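Local coordinates for flavoprotein (Thermotoga maritima, PDB 5V8S), which probably transfers electrons as an FMN-binding oxidoreductase of the flavo-diiron family, with a mu-oxo-diiron centre bound in its metallo-beta-lactamase-like part, at residues P87-I93 / T109-H115; V117-A121 / E146-G150. The protein carries 1 engineered substitution. All coordinates share one frame; numbering follows the deposited sequence.

In the fold
Both contacts lie in the metallo-beta-lactamase-like part of the chain, on the same side of its centre, and their own centres are about 14 Å apart. They share one sheet: strand 92-94 of contact 1 and strand 118-121 of contact 2 are neighbours in it. Contact 1 packs helix 106-113 on one side of that sheet. Contact 2 joins the sheet to the edge strand of the second one. Both are partly buried: isoleucines fill the inner part, and the polar residues are more open to solvent. In contact 1 the polar link is a straight hydrogen bond from a histidine to a backbone carbonyl. In contact 2 it is a side-chain salt bridge whose hydrogen bond is weak.

Contact 1 of 2, residues P87-I93 / T109-H115; sequences PKEITHI and TLKTIGH
The imidazole of His115 meets segment 87-93 with its edge. NE2 of His115 donates a hydrogen bond to Lys88 O, 2.6 Å long. It is nearly straight, with an N-H...O angle of 169°. The acceptor lies close to the ring plane, while the donor is tilted 27° from the plane of the carbonyl. Ile90 O comes near the same edge, 3.5 Å from CE1 of His115. Ile90 O is buried here and has no hydrogen-bond partner in the model. One face of the ring rests on CG2 of Ile113, off centre toward the rim. At chi1 57° the ring stem stands between the backbone N and the carbonyl carbon of His115, and from there the ring reaches back to Lys88. Gly114, with positive phi, is the first residue to leave the helix, just before His115.

Ile113 is the main apolar piece. Pro87 O accepts the backbone N-H of Ile90, and CG1 of Ile113 packs against that oxygen at 3.5 Å. CD1 of Ile113 reaches CG2 of Ile90 at 3.9 Å, the two side chains crossing at about a right angle. CD1 of Ile113 also meets CD1 of Ile93 tip to tip at 4.0 Å. Ile93 CD1 also touches CD2 of Leu110, 3.7 Å away. On the Pro87 side, CG2 of Thr112 lies against CB and CG of Pro87. The hydroxyl of Thr112 is bonded to Ala108 O, one turn back in the helix. The Lys88 stem runs past the helix end, with CG near Ile113 O.

The contact packs the last turn of helix 106-113 against strand 92-94 and the 3-10 turn before it. Helix 74-82 joins the packing through Leu81 on Ile90 and Phe77 on Thr109. Strand 92-94 is flanked in the sheet by strands 62-66 and 118-121.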
loop_
_atom_site.group_PDB
_atom_site.type_symbol
_atom_site.label_atom_id
_atom_site.label_comp_id
_atom_site.label_asym_id
_atom_site.label_seq_id
_atom_site.Cartn_x
_atom_site.Cartn_y
_atom_site.Cartn_z
ATOM N N PRO A 87 -2.118 -29.408 -33.109
ATOM C CA PRO A 87 -2.143 -29.808 -31.690
ATOM C C PRO A 87 -2.438 -31.281 -31.485
ATOM O O PRO A 87 -1.986 -31.878 -30.499
ATOM C CB PRO A 87 -3.238 -28.909 -31.097
ATOM C CG PRO A 87 -3.267 -27.714 -32.005
ATOM C CD PRO A 87 -2.984 -28.250 -33.378
ATOM N N LYS A 88 -3.169 -31.895 -32.412
ATOM C CA LYS A 88 -3.471 -33.316 -32.313
ATOM C C LYS A 88 -2.214 -34.176 -32.360
ATOM O O LYS A 88 -2.258 -35.341 -31.951
ATOM C CB LYS A 88 -4.410 -33.706 -33.449
ATOM C CG LYS A 88 -5.781 -33.106 -33.323
ATOM C CD LYS A 88 -6.734 -33.692 -34.343
ATOM C CE LYS A 88 -6.350 -33.266 -35.757
ATOM N NZ LYS A 88 -7.336 -33.729 -36.762
ATOM N N GLU A 89 -1.102 -33.631 -32.847
ATOM C CA GLU A 89 0.169 -34.341 -32.903
ATOM C C GLU A 89 1.027 -34.101 -31.668
ATOM O O GLU A 89 2.154 -34.594 -31.608
ATOM C CB GLU A 89 0.958 -33.911 -34.145
ATOM C CG GLU A 89 0.176 -33.965 -35.458
ATOM C CD GLU A 89 0.241 -35.317 -36.140
ATOM O OE1 GLU A 89 1.127 -36.133 -35.793
ATOM O OE2 GLU A 89 -0.596 -35.563 -37.039
ATOM N N ILE A 90 0.533 -33.346 -30.687
ATOM C CA ILE A 90 1.257 -33.215 -29.430
ATOM C C ILE A 90 1.134 -34.507 -28.634
ATOM O O ILE A 90 0.042 -35.073 -28.484
ATOM C CB ILE A 90 0.756 -31.996 -28.635
ATOM C CG1 ILE A 90 1.164 -30.710 -29.368
ATOM C CG2 ILE A 90 1.327 -32.011 -27.215
ATOM C CD1 ILE A 90 0.534 -29.466 -28.802
ATOM N N THR A 91 2.258 -34.956 -28.086
ATOM C CA THR A 91 2.336 -36.210 -27.352
ATOM C C THR A 91 2.679 -36.029 -25.882
ATOM O O THR A 91 2.332 -36.902 -25.071
ATOM C CB THR A 91 3.396 -37.142 -27.974
ATOM O OG1 THR A 91 4.661 -36.470 -28.031
ATOM C CG2 THR A 91 2.992 -37.605 -29.394
ATOM N N HIS A 92 3.346 -34.933 -25.519
ATOM C CA HIS A 92 3.813 -34.697 -24.160
ATOM C C HIS A 92 3.621 -33.236 -23.808
ATOM O O HIS A 92 3.781 -32.367 -24.662
ATOM C CB HIS A 92 5.309 -34.997 -24.049
ATOM C CG HIS A 92 5.650 -36.432 -24.242
ATOM N ND1 HIS A 92 5.650 -37.033 -25.485
ATOM C CD2 HIS A 92 6.003 -37.389 -23.353
ATOM C CE1 HIS A 92 5.981 -38.304 -25.348
ATOM N NE2 HIS A 92 6.195 -38.549 -24.068
ATOM N N ILE A 93 3.272 -32.981 -22.548
ATOM C CA ILE A 93 3.300 -31.637 -21.978
ATOM C C ILE A 93 4.087 -31.691 -20.673
ATOM O O ILE A 93 3.740 -32.454 -19.761
ATOM C CB ILE A 93 1.887 -31.069 -21.730
ATOM C CG1 ILE A 93 1.080 -31.031 -23.030
ATOM C CG2 ILE A 93 1.990 -29.658 -21.143
ATOM C CD1 ILE A 93 -0.376 -30.671 -22.875
ATOM N N THR A 109 -5.685 -26.272 -23.872
ATOM C CA THR A 109 -4.767 -27.043 -24.702
ATOM C C THR A 109 -5.180 -28.505 -24.726
ATOM O O THR A 109 -5.214 -29.136 -25.790
ATOM C CB THR A 109 -3.335 -26.884 -24.180
ATOM O OG1 THR A 109 -2.981 -25.498 -24.190
ATOM C CG2 THR A 109 -2.333 -27.647 -25.060
ATOM N N LEU A 110 -5.501 -29.066 -23.558
ATOM C CA LEU A 110 -5.865 -30.479 -23.505
ATOM C C LEU A 110 -7.136 -30.743 -24.304
ATOM O O LEU A 110 -7.248 -31.761 -24.997
ATOM C CB LEU A 110 -6.025 -30.928 -22.048
ATOM C CG LEU A 110 -4.769 -30.911 -21.169
ATOM C CD1 LEU A 110 -5.080 -31.304 -19.744
ATOM C CD2 LEU A 110 -3.703 -31.834 -21.740
ATOM N N LYS A 111 -8.102 -29.830 -24.238
ATOM C CA LYS A 111 -9.330 -30.000 -25.010
ATOM C C LYS A 111 -9.057 -29.926 -26.508
ATOM O O LYS A 111 -9.647 -30.679 -27.294
ATOM C CB LYS A 111 -10.354 -28.937 -24.611
ATOM C CG LYS A 111 -11.576 -29.491 -23.880
ATOM C CD LYS A 111 -12.413 -28.379 -23.246
ATOM C CE LYS A 111 -13.605 -28.935 -22.465
ATOM N NZ LYS A 111 -14.340 -27.859 -21.727
ATOM N N THR A 112 -8.173 -29.018 -26.924
ATOM C CA THR A 112 -7.851 -28.893 -28.341
ATOM C C THR A 112 -7.102 -30.120 -28.846
ATOM O O THR A 112 -7.313 -30.556 -29.984
ATOM C CB THR A 112 -7.034 -27.625 -28.573
ATOM O OG1 THR A 112 -7.759 -26.503 -28.069
ATOM C CG2 THR A 112 -6.781 -27.401 -30.047
ATOM N N ILE A 113 -6.224 -30.692 -28.021
ATOM C CA ILE A 113 -5.505 -31.894 -28.437
ATOM C C ILE A 113 -6.492 -33.034 -28.663
ATOM O O ILE A 113 -6.411 -33.763 -29.657
ATOM C CB ILE A 113 -4.403 -32.257 -27.422
ATOM C CG1 ILE A 113 -3.339 -31.161 -27.378
ATOM C CG2 ILE A 113 -3.731 -33.575 -27.808
ATOM C CD1 ILE A 113 -2.347 -31.308 -26.245
ATOM N N GLY A 114 -7.449 -33.195 -27.750
ATOM C CA GLY A 114 -8.558 -34.111 -27.948
ATOM C C GLY A 114 -8.256 -35.573 -27.712
ATOM O O GLY A 114 -9.101 -36.424 -28.025
ATOM N N HIS A 115 -7.083 -35.900 -27.180
ATOM C CA HIS A 115 -6.753 -37.266 -26.817
ATOM C C HIS A 115 -5.749 -37.217 -25.677
ATOM O O HIS A 115 -5.188 -36.165 -25.364
ATOM C CB HIS A 115 -6.203 -38.070 -28.010
ATOM C CG HIS A 115 -5.000 -37.457 -28.654
ATOM N ND1 HIS A 115 -3.749 -37.495 -28.077
ATOM C CD2 HIS A 115 -4.855 -36.793 -29.825
ATOM C CE1 HIS A 115 -2.886 -36.866 -28.857
ATOM N NE2 HIS A 115 -3.532 -36.431 -29.925
#

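Contact 2 of 2, residues V117-A121 / E146-G150; sequences VEIIA and EREIG
This is a side-chain contact between two sheets of a metallo-beta-lactamase-like sandwich. Strand 118-121 belongs to one sheet and strand 146-149 is an edge strand of the other. The strand axes come no closer than 11.5 Å and run roughly antiparallel. At this spacing the strands meet through side chains: Glu118 and Ile120 point toward strand 146-149, and Arg147 and Ile149 point back.

The apolar link is between two isoleucines. CD1 of Ile120 and CD1 of Ile149 meet tip to tip at 4.0 Å, and both residues are buried. Ile120 CD1 also comes near CD of Arg147, at 4.4 Å, a looser approach.

The polar link lies beside it. Glu118 and Arg147 approach from opposite directions and form a salt bridge, with OE1 of Glu118 3.4 Å from NH2 of Arg147. The hydrogen bond within it is weak, with an N-H...O angle of 129°. The carboxylate and guanidinium planes stand 81° apart, so the two groups do not pair side by side. Glu118 is extended, with CG anti to the backbone N (chi1 -177°), and this carries its carboxylate across the gap. NH1 of Arg147 also has a long, weak ion pair with Glu145.

Strand 118-121 lies between strands 92-94 and 138-140 in its sheet. Thr139 of strand 138-140 touches both Glu118 and Arg147, and His92 of strand 92-94 touches both Glu118 and Ile149.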
loop_
_atom_site.group_PDB
_atom_site.type_symbol
_atom_site.label_atom_id
_atom_site.label_comp_id
_atom_site.label_asym_id
_atom_site.label_seq_id
_atom_site.Cartn_x
_atom_site.Cartn_y
_atom_site.Cartn_z
ATOM N N VAL A 117 -2.540 -37.282 -23.446
ATOM C CA VAL A 117 -1.127 -36.966 -23.598
ATOM C C VAL A 117 -0.427 -37.335 -22.298
ATOM O O VAL A 117 -1.056 -37.469 -21.246
ATOM C CB VAL A 117 -0.898 -35.477 -23.932
ATOM C CG1 VAL A 117 -1.418 -35.158 -25.321
ATOM C CG2 VAL A 117 -1.587 -34.611 -22.921
ATOM N N GLU A 118 0.893 -37.489 -22.371
ATOM C CA GLU A 118 1.681 -37.658 -21.157
ATOM C C GLU A 118 1.986 -36.280 -20.577
ATOM O O GLU A 118 2.693 -35.482 -21.200
ATOM C CB GLU A 118 2.963 -38.423 -21.450
ATOM C CG GLU A 118 3.771 -38.696 -20.214
ATOM C CD GLU A 118 4.933 -39.634 -20.488
ATOM O OE1 GLU A 118 4.711 -40.865 -20.561
ATOM O OE2 GLU A 118 6.058 -39.137 -20.648
ATOM N N ILE A 119 1.431 -35.995 -19.398
ATOM C CA ILE A 119 1.681 -34.742 -18.678
ATOM C C ILE A 119 2.717 -35.030 -17.599
ATOM O O ILE A 119 2.497 -35.882 -16.732
ATOM C CB ILE A 119 0.384 -34.191 -18.059
ATOM C CG1 ILE A 119 -0.675 -33.994 -19.151
ATOM C CG2 ILE A 119 0.657 -32.879 -17.306
ATOM C CD1 ILE A 119 -2.051 -33.526 -18.638
ATOM N N ILE A 120 3.851 -34.334 -17.638
ATOM C CA ILE A 120 4.953 -34.574 -16.706
ATOM C C ILE A 120 5.046 -33.411 -15.727
ATOM O O ILE A 120 5.089 -32.243 -16.139
ATOM C CB ILE A 120 6.283 -34.763 -17.454
ATOM C CG1 ILE A 120 6.213 -36.022 -18.310
ATOM C CG2 ILE A 120 7.454 -34.828 -16.470
ATOM C CD1 ILE A 120 7.332 -36.119 -19.299
ATOM N N ALA A 121 5.127 -33.730 -14.434
ATOM C CA ALA A 121 5.260 -32.706 -13.406
ATOM C C ALA A 121 5.956 -33.312 -12.195
ATOM O O ALA A 121 6.136 -34.525 -12.101
ATOM C CB ALA A 121 3.889 -32.147 -13.011
ATOM N N GLU A 146 15.522 -39.402 -15.557
ATOM C CA GLU A 146 15.716 -39.181 -16.972
ATOM C C GLU A 146 14.653 -39.951 -17.726
ATOM O O GLU A 146 14.262 -41.044 -17.327
ATOM C CB GLU A 146 17.106 -39.645 -17.407
ATOM C CG GLU A 146 18.239 -38.831 -16.816
ATOM C CD GLU A 146 19.605 -39.433 -17.082
ATOM O OE1 GLU A 146 19.725 -40.257 -18.005
ATOM O OE2 GLU A 146 20.560 -39.082 -16.362
ATOM N N ARG A 147 14.168 -39.368 -18.807
ATOM C CA ARG A 147 13.174 -40.019 -19.630
ATOM C C ARG A 147 13.542 -39.840 -21.083
ATOM O O ARG A 147 13.860 -38.742 -21.518
ATOM C CB ARG A 147 11.782 -39.466 -19.358
ATOM C CG ARG A 147 11.220 -39.917 -18.026
ATOM C CD ARG A 147 9.842 -39.349 -17.785
ATOM N NE ARG A 147 8.823 -40.151 -18.435
ATOM C CZ ARG A 147 8.198 -41.175 -17.869
ATOM N NH1 ARG A 147 8.474 -41.528 -16.630
ATOM N NH2 ARG A 147 7.288 -41.835 -18.548
ATOM N N GLU A 148 13.522 -40.935 -21.824
ATOM C CA GLU A 148 13.830 -40.892 -23.234
ATOM C C GLU A 148 12.551 -40.605 -23.988
ATOM O O GLU A 148 11.612 -41.387 -23.957
ATOM C CB GLU A 148 14.443 -42.211 -23.689
ATOM C CG GLU A 148 14.968 -42.162 -25.103
ATOM C CD GLU A 148 15.483 -43.501 -25.572
ATOM O OE1 GLU A 148 14.981 -43.990 -26.590
ATOM O OE2 GLU A 148 16.386 -44.042 -24.918
ATOM N N ILE A 149 12.521 -39.467 -24.666
ATOM C CA ILE A 149 11.342 -39.033 -25.400
ATOM C C ILE A 149 11.817 -38.570 -26.766
ATOM O O ILE A 149 12.736 -37.752 -26.854
ATOM C CB ILE A 149 10.606 -37.882 -24.670
ATOM C CG1 ILE A 149 10.108 -38.331 -23.285
ATOM C CG2 ILE A 149 9.432 -37.387 -25.513
ATOM C CD1 ILE A 149 9.681 -37.166 -22.373
ATOM N N GLY A 150 11.213 -39.100 -27.827
ATOM C CA GLY A 150 11.588 -38.677 -29.172
ATOM C C GLY A 150 13.059 -38.832 -29.488
ATOM O O GLY A 150 13.610 -38.033 -30.263
#